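Local atomic coordinates of conserved uncharacterized protein (predicted phosphoesterase COG0622) (PDB entry 3CK2), a protein that is uncharacterised but binds two manganese ions and probably hydrolyses phosphate esters, as calcineurin-like phosphoesterases do. Residues Q7-M12 with V33-H38; G76-I81 with A106-Y111; Y99-E104 with G123-L128. One frame throughout, in Å; residues are numbered along the deposited sequence.

Interaction 1 of 3, residues Q7-M12 with V33-H38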
# COMPACT_ATOMS: atom_id res chain seq x y z
N GLN A 7 -12.59 -7.35 -6.25
CA GLN A 7 -11.16 -7.23 -6.47
C GLN A 7 -10.45 -7.45 -5.14
O GLN A 7 -11.04 -7.28 -4.07
CB GLN A 7 -10.82 -5.84 -6.99
CG GLN A 7 -11.47 -5.48 -8.32
CD GLN A 7 -11.38 -3.99 -8.61
OE1 GLN A 7 -11.31 -3.17 -7.69
NE2 GLN A 7 -11.37 -3.64 -9.87
N THR A 8 -9.20 -7.88 -5.25
CA THR A 8 -8.32 -8.05 -4.12
C THR A 8 -6.99 -7.41 -4.50
O THR A 8 -6.45 -7.67 -5.58
CB THR A 8 -8.10 -9.52 -3.75
OG1 THR A 8 -9.36 -10.11 -3.43
CG2 THR A 8 -7.11 -9.66 -2.57
N ILE A 9 -6.48 -6.54 -3.64
CA ILE A 9 -5.15 -5.99 -3.83
C ILE A 9 -4.31 -6.30 -2.59
O ILE A 9 -4.84 -6.50 -1.48
CB ILE A 9 -5.18 -4.44 -4.17
CG1 ILE A 9 -5.71 -3.62 -2.98
CG2 ILE A 9 -5.97 -4.18 -5.51
CD1 ILE A 9 -5.50 -2.12 -3.13
N ILE A 10 -3.02 -6.43 -2.84
CA ILE A 10 -1.99 -6.67 -1.82
C ILE A 10 -1.08 -5.46 -1.82
O ILE A 10 -0.60 -5.03 -2.90
CB ILE A 10 -1.17 -8.00 -2.07
CG1 ILE A 10 -2.10 -9.24 -1.99
CG2 ILE A 10 -0.01 -8.13 -1.02
CD1 ILE A 10 -2.77 -9.47 -0.53
N VAL A 11 -0.90 -4.87 -0.63
CA VAL A 11 -0.13 -3.64 -0.44
C VAL A 11 0.94 -3.88 0.62
O VAL A 11 0.61 -4.33 1.72
CB VAL A 11 -1.06 -2.47 0.01
CG1 VAL A 11 -0.29 -1.14 -0.01
CG2 VAL A 11 -2.32 -2.41 -0.87
N MSE A 12 2.20 -3.57 0.30
CA MSE A 12 3.29 -3.57 1.30
C MSE A 12 4.14 -2.31 1.17
O MSE A 12 3.92 -1.51 0.30
CB MSE A 12 4.14 -4.84 1.18
CG MSE A 12 4.86 -4.92 -0.14
SE MSE A 12 5.98 -6.49 -0.35
CE MSE A 12 5.85 -6.60 -2.29
N VAL A 33 -4.13 -12.17 -7.53
CA VAL A 33 -4.93 -11.04 -7.05
C VAL A 33 -4.93 -10.02 -8.20
O VAL A 33 -4.17 -10.17 -9.18
CB VAL A 33 -4.34 -10.44 -5.73
CG1 VAL A 33 -4.41 -11.45 -4.61
CG2 VAL A 33 -2.91 -9.99 -5.92
N ASP A 34 -5.75 -8.98 -8.10
CA ASP A 34 -5.79 -7.97 -9.17
C ASP A 34 -4.55 -7.07 -9.28
O ASP A 34 -4.22 -6.64 -10.36
CB ASP A 34 -7.06 -7.13 -9.06
CG ASP A 34 -8.29 -7.96 -9.18
OD1 ASP A 34 -8.87 -8.01 -10.28
OD2 ASP A 34 -8.63 -8.63 -8.19
N ALA A 35 -3.86 -6.81 -8.17
CA ALA A 35 -2.66 -5.97 -8.19
C ALA A 35 -1.92 -6.14 -6.89
O ALA A 35 -2.51 -6.46 -5.86
CB ALA A 35 -3.04 -4.48 -8.41
N VAL A 36 -0.59 -5.95 -6.97
CA VAL A 36 0.30 -5.96 -5.83
C VAL A 36 1.04 -4.65 -5.81
O VAL A 36 1.63 -4.27 -6.81
CB VAL A 36 1.27 -7.19 -5.85
CG1 VAL A 36 2.22 -7.16 -4.62
CG2 VAL A 36 0.47 -8.49 -5.89
N PHE A 37 1.02 -3.96 -4.65
CA PHE A 37 1.65 -2.63 -4.50
C PHE A 37 2.76 -2.57 -3.45
O PHE A 37 2.64 -3.15 -2.38
CB PHE A 37 0.60 -1.58 -4.10
CG PHE A 37 -0.49 -1.43 -5.07
CD1 PHE A 37 -0.41 -0.49 -6.07
CD2 PHE A 37 -1.60 -2.27 -5.01
CE1 PHE A 37 -1.40 -0.35 -6.98
CE2 PHE A 37 -2.61 -2.14 -5.95
CZ PHE A 37 -2.50 -1.17 -6.95
N HIS A 38 3.79 -1.78 -3.73
CA HIS A 38 4.84 -1.53 -2.74
C HIS A 38 4.98 -0.03 -2.68
O HIS A 38 5.16 0.59 -3.69
CB HIS A 38 6.14 -2.22 -3.14
CG HIS A 38 7.19 -2.20 -2.09
ND1 HIS A 38 7.68 -1.03 -1.55
CD2 HIS A 38 7.88 -3.21 -1.51
CE1 HIS A 38 8.60 -1.33 -0.66
NE2 HIS A 38 8.73 -2.64 -0.59

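Interaction 2 of 3, residues G76-I81 with A106-Y111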
# COMPACT_ATOMS: atom_id res chain seq x y z
N GLY A 76 -10.16 -1.63 -13.17
CA GLY A 76 -11.53 -1.53 -13.58
C GLY A 76 -12.09 -0.19 -13.20
O GLY A 76 -11.58 0.83 -13.59
N SER A 77 -13.12 -0.20 -12.39
CA SER A 77 -13.80 1.00 -11.93
C SER A 77 -13.17 1.61 -10.67
O SER A 77 -13.67 2.62 -10.16
CB SER A 77 -15.27 0.69 -11.68
OG SER A 77 -15.38 -0.19 -10.58
N THR A 78 -12.07 1.01 -10.19
CA THR A 78 -11.37 1.46 -8.99
C THR A 78 -10.08 2.21 -9.31
O THR A 78 -9.11 1.61 -9.75
CB THR A 78 -11.01 0.26 -8.13
OG1 THR A 78 -12.21 -0.45 -7.83
CG2 THR A 78 -10.30 0.69 -6.83
N LYS A 79 -10.07 3.52 -9.05
CA LYS A 79 -8.86 4.34 -9.20
C LYS A 79 -8.06 4.40 -7.89
O LYS A 79 -8.52 4.95 -6.86
CB LYS A 79 -9.23 5.75 -9.64
CG LYS A 79 -8.03 6.67 -9.83
CD LYS A 79 -8.48 7.99 -10.46
CE LYS A 79 -7.32 8.90 -10.77
NZ LYS A 79 -7.74 10.08 -11.54
N ILE A 80 -6.86 3.83 -7.95
CA ILE A 80 -5.96 3.74 -6.85
C ILE A 80 -4.83 4.76 -7.16
O ILE A 80 -4.32 4.82 -8.28
CB ILE A 80 -5.41 2.28 -6.74
CG1 ILE A 80 -6.60 1.31 -6.55
CG2 ILE A 80 -4.35 2.16 -5.64
CD1 ILE A 80 -6.30 -0.20 -6.68
N ILE A 81 -4.50 5.58 -6.17
CA ILE A 81 -3.33 6.45 -6.23
C ILE A 81 -2.40 5.99 -5.11
O ILE A 81 -2.82 5.38 -4.14
CB ILE A 81 -3.69 7.98 -6.20
CG1 ILE A 81 -4.16 8.46 -4.81
CG2 ILE A 81 -4.79 8.30 -7.26
CD1 ILE A 81 -4.42 9.99 -4.77
N ALA A 106 -9.78 9.63 -6.30
CA ALA A 106 -9.34 8.25 -6.10
C ALA A 106 -10.39 7.44 -5.30
O ALA A 106 -11.08 8.00 -4.46
CB ALA A 106 -7.97 8.23 -5.38
N ALA A 107 -10.51 6.14 -5.58
CA ALA A 107 -11.23 5.24 -4.67
C ALA A 107 -10.35 4.96 -3.42
O ALA A 107 -10.84 4.88 -2.28
CB ALA A 107 -11.62 3.92 -5.38
N ILE A 108 -9.05 4.81 -3.68
CA ILE A 108 -8.08 4.36 -2.69
C ILE A 108 -6.78 5.16 -2.86
O ILE A 108 -6.34 5.41 -3.97
CB ILE A 108 -7.76 2.85 -2.81
CG1 ILE A 108 -9.04 2.00 -2.68
CG2 ILE A 108 -6.65 2.43 -1.75
CD1 ILE A 108 -8.85 0.49 -2.98
N CYS A 109 -6.22 5.58 -1.73
CA CYS A 109 -4.96 6.30 -1.67
C CYS A 109 -3.98 5.50 -0.79
O CYS A 109 -4.20 5.29 0.38
CB CYS A 109 -5.20 7.69 -1.09
SG CYS A 109 -3.69 8.69 -0.91
N LEU A 110 -2.92 5.02 -1.40
CA LEU A 110 -1.95 4.15 -0.78
C LEU A 110 -0.71 4.96 -0.46
O LEU A 110 -0.22 5.68 -1.30
CB LEU A 110 -1.57 3.01 -1.74
CG LEU A 110 -2.68 2.03 -2.12
CD1 LEU A 110 -2.12 0.98 -3.12
CD2 LEU A 110 -3.30 1.36 -0.86
N TYR A 111 -0.22 4.82 0.77
CA TYR A 111 0.98 5.53 1.22
C TYR A 111 1.86 4.62 2.16
O TYR A 111 1.43 3.54 2.57
CB TYR A 111 0.60 6.93 1.83
CG TYR A 111 -0.09 6.89 3.15
CD1 TYR A 111 0.60 7.14 4.32
CD2 TYR A 111 -1.45 6.63 3.26
CE1 TYR A 111 -0.03 7.09 5.57
CE2 TYR A 111 -2.09 6.56 4.53
CZ TYR A 111 -1.36 6.79 5.67
OH TYR A 111 -1.97 6.75 6.92

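Interaction 3 of 3, residues Y99-E104 with G123-L128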
# COMPACT_ATOMS: atom_id res chain seq x y z
N TYR A 99 -5.75 16.52 -0.26
CA TYR A 99 -6.06 17.42 -1.37
C TYR A 99 -5.82 16.74 -2.73
O TYR A 99 -6.63 16.83 -3.65
CB TYR A 99 -5.24 18.70 -1.24
CG TYR A 99 -5.51 19.73 -2.32
CD1 TYR A 99 -6.63 20.56 -2.26
CD2 TYR A 99 -4.63 19.89 -3.39
CE1 TYR A 99 -6.87 21.52 -3.25
CE2 TYR A 99 -4.86 20.83 -4.38
CZ TYR A 99 -5.98 21.64 -4.30
OH TYR A 99 -6.17 22.56 -5.29
N TRP A 100 -4.69 16.04 -2.82
CA TRP A 100 -4.28 15.32 -4.03
C TRP A 100 -5.26 14.23 -4.33
O TRP A 100 -5.64 14.06 -5.47
CB TRP A 100 -2.86 14.74 -3.86
CG TRP A 100 -2.40 13.84 -4.98
CD1 TRP A 100 -2.45 14.13 -6.31
CD2 TRP A 100 -1.82 12.53 -4.87
NE1 TRP A 100 -1.94 13.08 -7.05
CE2 TRP A 100 -1.55 12.09 -6.19
CE3 TRP A 100 -1.51 11.68 -3.81
CZ2 TRP A 100 -0.97 10.84 -6.47
CZ3 TRP A 100 -0.94 10.44 -4.08
CH2 TRP A 100 -0.67 10.04 -5.40
N ALA A 101 -5.67 13.48 -3.30
CA ALA A 101 -6.60 12.36 -3.47
C ALA A 101 -7.97 12.82 -3.96
O ALA A 101 -8.67 12.11 -4.69
CB ALA A 101 -6.74 11.56 -2.15
N GLN A 102 -8.34 14.03 -3.56
CA GLN A 102 -9.62 14.59 -3.94
C GLN A 102 -9.54 15.11 -5.37
O GLN A 102 -10.46 14.89 -6.16
CB GLN A 102 -10.01 15.71 -2.98
CG GLN A 102 -9.97 15.34 -1.52
CD GLN A 102 -11.32 15.15 -0.94
OE1 GLN A 102 -12.08 16.12 -0.80
NE2 GLN A 102 -11.66 13.89 -0.58
N GLU A 103 -8.44 15.78 -5.73
CA GLU A 103 -8.27 16.23 -7.11
C GLU A 103 -8.21 15.05 -8.11
O GLU A 103 -8.70 15.16 -9.23
CB GLU A 103 -7.10 17.23 -7.27
CG GLU A 103 -5.69 16.66 -7.52
CD GLU A 103 -4.60 17.76 -7.69
OE1 GLU A 103 -4.90 18.80 -8.35
OE2 GLU A 103 -3.45 17.57 -7.17
N GLU A 104 -7.66 13.92 -7.67
CA GLU A 104 -7.63 12.69 -8.46
C GLU A 104 -8.95 11.94 -8.46
O GLU A 104 -9.14 11.05 -9.27
CB GLU A 104 -6.57 11.73 -7.90
CG GLU A 104 -5.14 12.18 -8.05
CD GLU A 104 -4.67 12.24 -9.49
OE1 GLU A 104 -5.28 11.63 -10.39
OE2 GLU A 104 -3.67 12.92 -9.73
N GLY A 123 -13.80 11.51 3.21
CA GLY A 123 -14.57 11.68 1.97
C GLY A 123 -15.05 10.28 1.65
O GLY A 123 -15.31 9.47 2.56
N LYS A 124 -15.12 9.91 0.37
CA LYS A 124 -15.42 8.49 0.07
C LYS A 124 -14.12 7.73 -0.17
O LYS A 124 -14.12 6.67 -0.79
CB LYS A 124 -16.35 8.36 -1.14
CG LYS A 124 -17.66 9.10 -1.00
CD LYS A 124 -18.14 9.60 -2.35
CE LYS A 124 -17.28 10.78 -2.84
NZ LYS A 124 -17.68 11.16 -4.22
N ILE A 125 -13.00 8.26 0.33
CA ILE A 125 -11.68 7.75 -0.02
C ILE A 125 -11.07 6.94 1.12
O ILE A 125 -10.90 7.44 2.24
CB ILE A 125 -10.70 8.89 -0.44
CG1 ILE A 125 -11.38 9.84 -1.45
CG2 ILE A 125 -9.40 8.28 -1.02
CD1 ILE A 125 -10.59 11.10 -1.82
N LEU A 126 -10.73 5.69 0.80
CA LEU A 126 -9.92 4.85 1.69
C LEU A 126 -8.45 5.26 1.60
O LEU A 126 -7.85 5.23 0.50
CB LEU A 126 -10.05 3.39 1.29
CG LEU A 126 -9.17 2.38 2.03
CD1 LEU A 126 -9.52 2.30 3.51
CD2 LEU A 126 -9.25 1.02 1.36
N PHE A 127 -7.89 5.65 2.76
CA PHE A 127 -6.46 5.88 2.94
C PHE A 127 -5.86 4.71 3.73
O PHE A 127 -6.36 4.35 4.80
CB PHE A 127 -6.18 7.19 3.68
CG PHE A 127 -6.60 8.43 2.91
CD1 PHE A 127 -5.67 9.18 2.19
CD2 PHE A 127 -7.92 8.85 2.92
CE1 PHE A 127 -6.06 10.31 1.48
CE2 PHE A 127 -8.31 9.98 2.21
CZ PHE A 127 -7.37 10.69 1.48
N LEU A 128 -4.79 4.14 3.20
CA LEU A 128 -4.18 2.94 3.76
C LEU A 128 -2.67 3.04 3.75
O LEU A 128 -2.05 3.29 2.71
CB LEU A 128 -4.60 1.69 2.96
CG LEU A 128 -3.99 0.33 3.33
CD1 LEU A 128 -4.53 -0.17 4.68
CD2 LEU A 128 -4.33 -0.64 2.24

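Interaction 1 of 3, residues Q7-M12 with V33-H38
In the first beta-alpha-beta unit of the chain, strand 7-12 lies parallel to strand 35-38, and I10 pairs with V36, V11 with F37 and M12 with H38. The strand directions differ by 16°. Three backbone bonds zip the pair: I10 N to A35 O, F37 N to I10 O at 2.6 Å, and M12 N to F37 O. At the N-terminal end of the pair, T8 is held by D34 through two bonds. D34 N donates to T8 O, while T8 N donates to D34 OD2 over 3.1 Å; the bond is nearly straight, yet the donor reaches the anti side of the carboxylate, 35° out of its plane. The carboxylate also lies against Q7, whose own amide is held by T78 and L75.

Side chains alternate between the two faces. On that of I9, V11 and F37, the phenyl ring turns an edge to I9: F37 CE2 is 3.9 Å from I9 CB, and I9 CG2 lies at that edge in the ring plane. This face looks toward the second sheet of the calcineurin-like fold, through L75 and T73 of strand 70-75. The opposite face carries I10, M12, V36 and H38; V25 and Y29 of crossover helix 19-29 pack on its I10, M12 and V36. Here I10 CG1 meets V33 CG2 at 4.1 Å. The selenomethionine M12 has CG between its backbone N and carbonyl carbon (chi1 64°), which brings CG to 3.7 Å from H38 CD2, with SE obliquely 5.0 Å from the imidazole centroid. M12 O sits over one face of that ring. Both imidazole nitrogens of H38 are bonded, to S15 and G40, immediate neighbours of the manganese ligands D14, H16 and D41.

Interaction 2 of 3, residues G76-I81 with A106-Y111
I81 packs against A106 and C109 on one face of the parallel pair of strands 78-83 and 108-110, and I80 against L110 on the other. On the first face I81 CG2 lies 3.7 Å from A106 CB, and I81 CG1 comes 3.9 Å from C109 CB. With chi1 at 73°, I81 CG1 stands between the backbone N and the carbonyl carbon, a rotation that places this branch within reach of both A106 and C109. W100 and A101 of helix 95-103 close over I81, as expected for a beta-alpha-beta crossover in which that helix links strand 78-83 to strand 108-110.

On the other face, turned toward the first sheet, I80 CG2 touches L110 CD1 at 3.6 Å, the two side chains crossing at a slant, and F37 of strand 35-38 packs against both. Towards the start of the pair T78 lays its methyl CG2 on A107, 3.8 Å from A107 CB, while its hydroxyl bonds to Q7.

The backbone register follows from I80 opposite I108 and I81 opposite C109, and the strand axes differ by 23°. I81 uses both its polar backbone atoms: N donates to I108 O in a nearly straight bond, and O accepts from L110 N at 2.8 Å. K79 sends its amine outward to a salt bridge with E104. Its carbonyl is gripped twice: K79 O takes A107 N at 2.6 Å through a bent bond (136°) lying in the carbonyl plane, and I108 N at 3.2 Å from a position tilted off that plane.

Interaction 3 of 3, residues Y99-E104 with G123-L128
Helix 99-103 runs across strand 125-128 with its axis 10.3 Å from that of the strand and an angle of 139° between their directions, so the approach is nearer antiparallel than perpendicular; the alpha carbons draw closest at A101 and I125, 7.7 Å apart.

The small side chain of A101 points at the strand and touches both I125 and F127. Its CB lies 3.9 Å from I125 CD1 and 3.8 Å from F127 CZ, meeting the phenyl ring obliquely at its far end. I125 reaches the helix by an extended branch: with CG1 anti to the carbonyl carbon (chi1 -47°) and CD1 carried onward by chi2 near 173°, the terminal methyl also arrives 3.6 Å from A101 O.

Q102 borders this patch on the exposed flank. Its chain bends at chi2 and brings the NE2 end of the amide toward I125, 3.2 Å from I125 CD1. That spacing is tight for an amide nitrogen and a methyl, so the exact setting of the amide is doubtful. G123 CA lies 4.5 Å from the same NE2. The side-chain contacts of A101 with I125 and F127 are apolar.

Earlier in the same helix, L97 and D98 touch F127, while on the opposite side of the strand L126 and L128 turn to strands 145-150 and 154-160 of the other sheet. With I125 and F127 facing the helix and L126 and L128 the neighbouring sheet, strand 125-130 is sandwiched between layers, as in the alpha/beta/beta/alpha fold of calcineurin-like phosphoesterases.

In the fold
From the N terminus, interaction 1 closes first: strand 7-12 leads through helix 19-29 to strand 35-38, completing one beta-alpha-beta unit before the second sheet begins. Interaction 2 closes a similar unit from 76-81 through helix 95-103 to 106-111. Interaction 3 opens inside that loop, on the helix, and closes beyond it at 123-128, so the two cross. They share a sheet, where C109 N and Y111 N bond to L126 O and L128 O. Interaction 1 belongs to the other sheet and meets interaction 2 across the interface between the two sheets; V11 packing on L128 connects it to interaction 3.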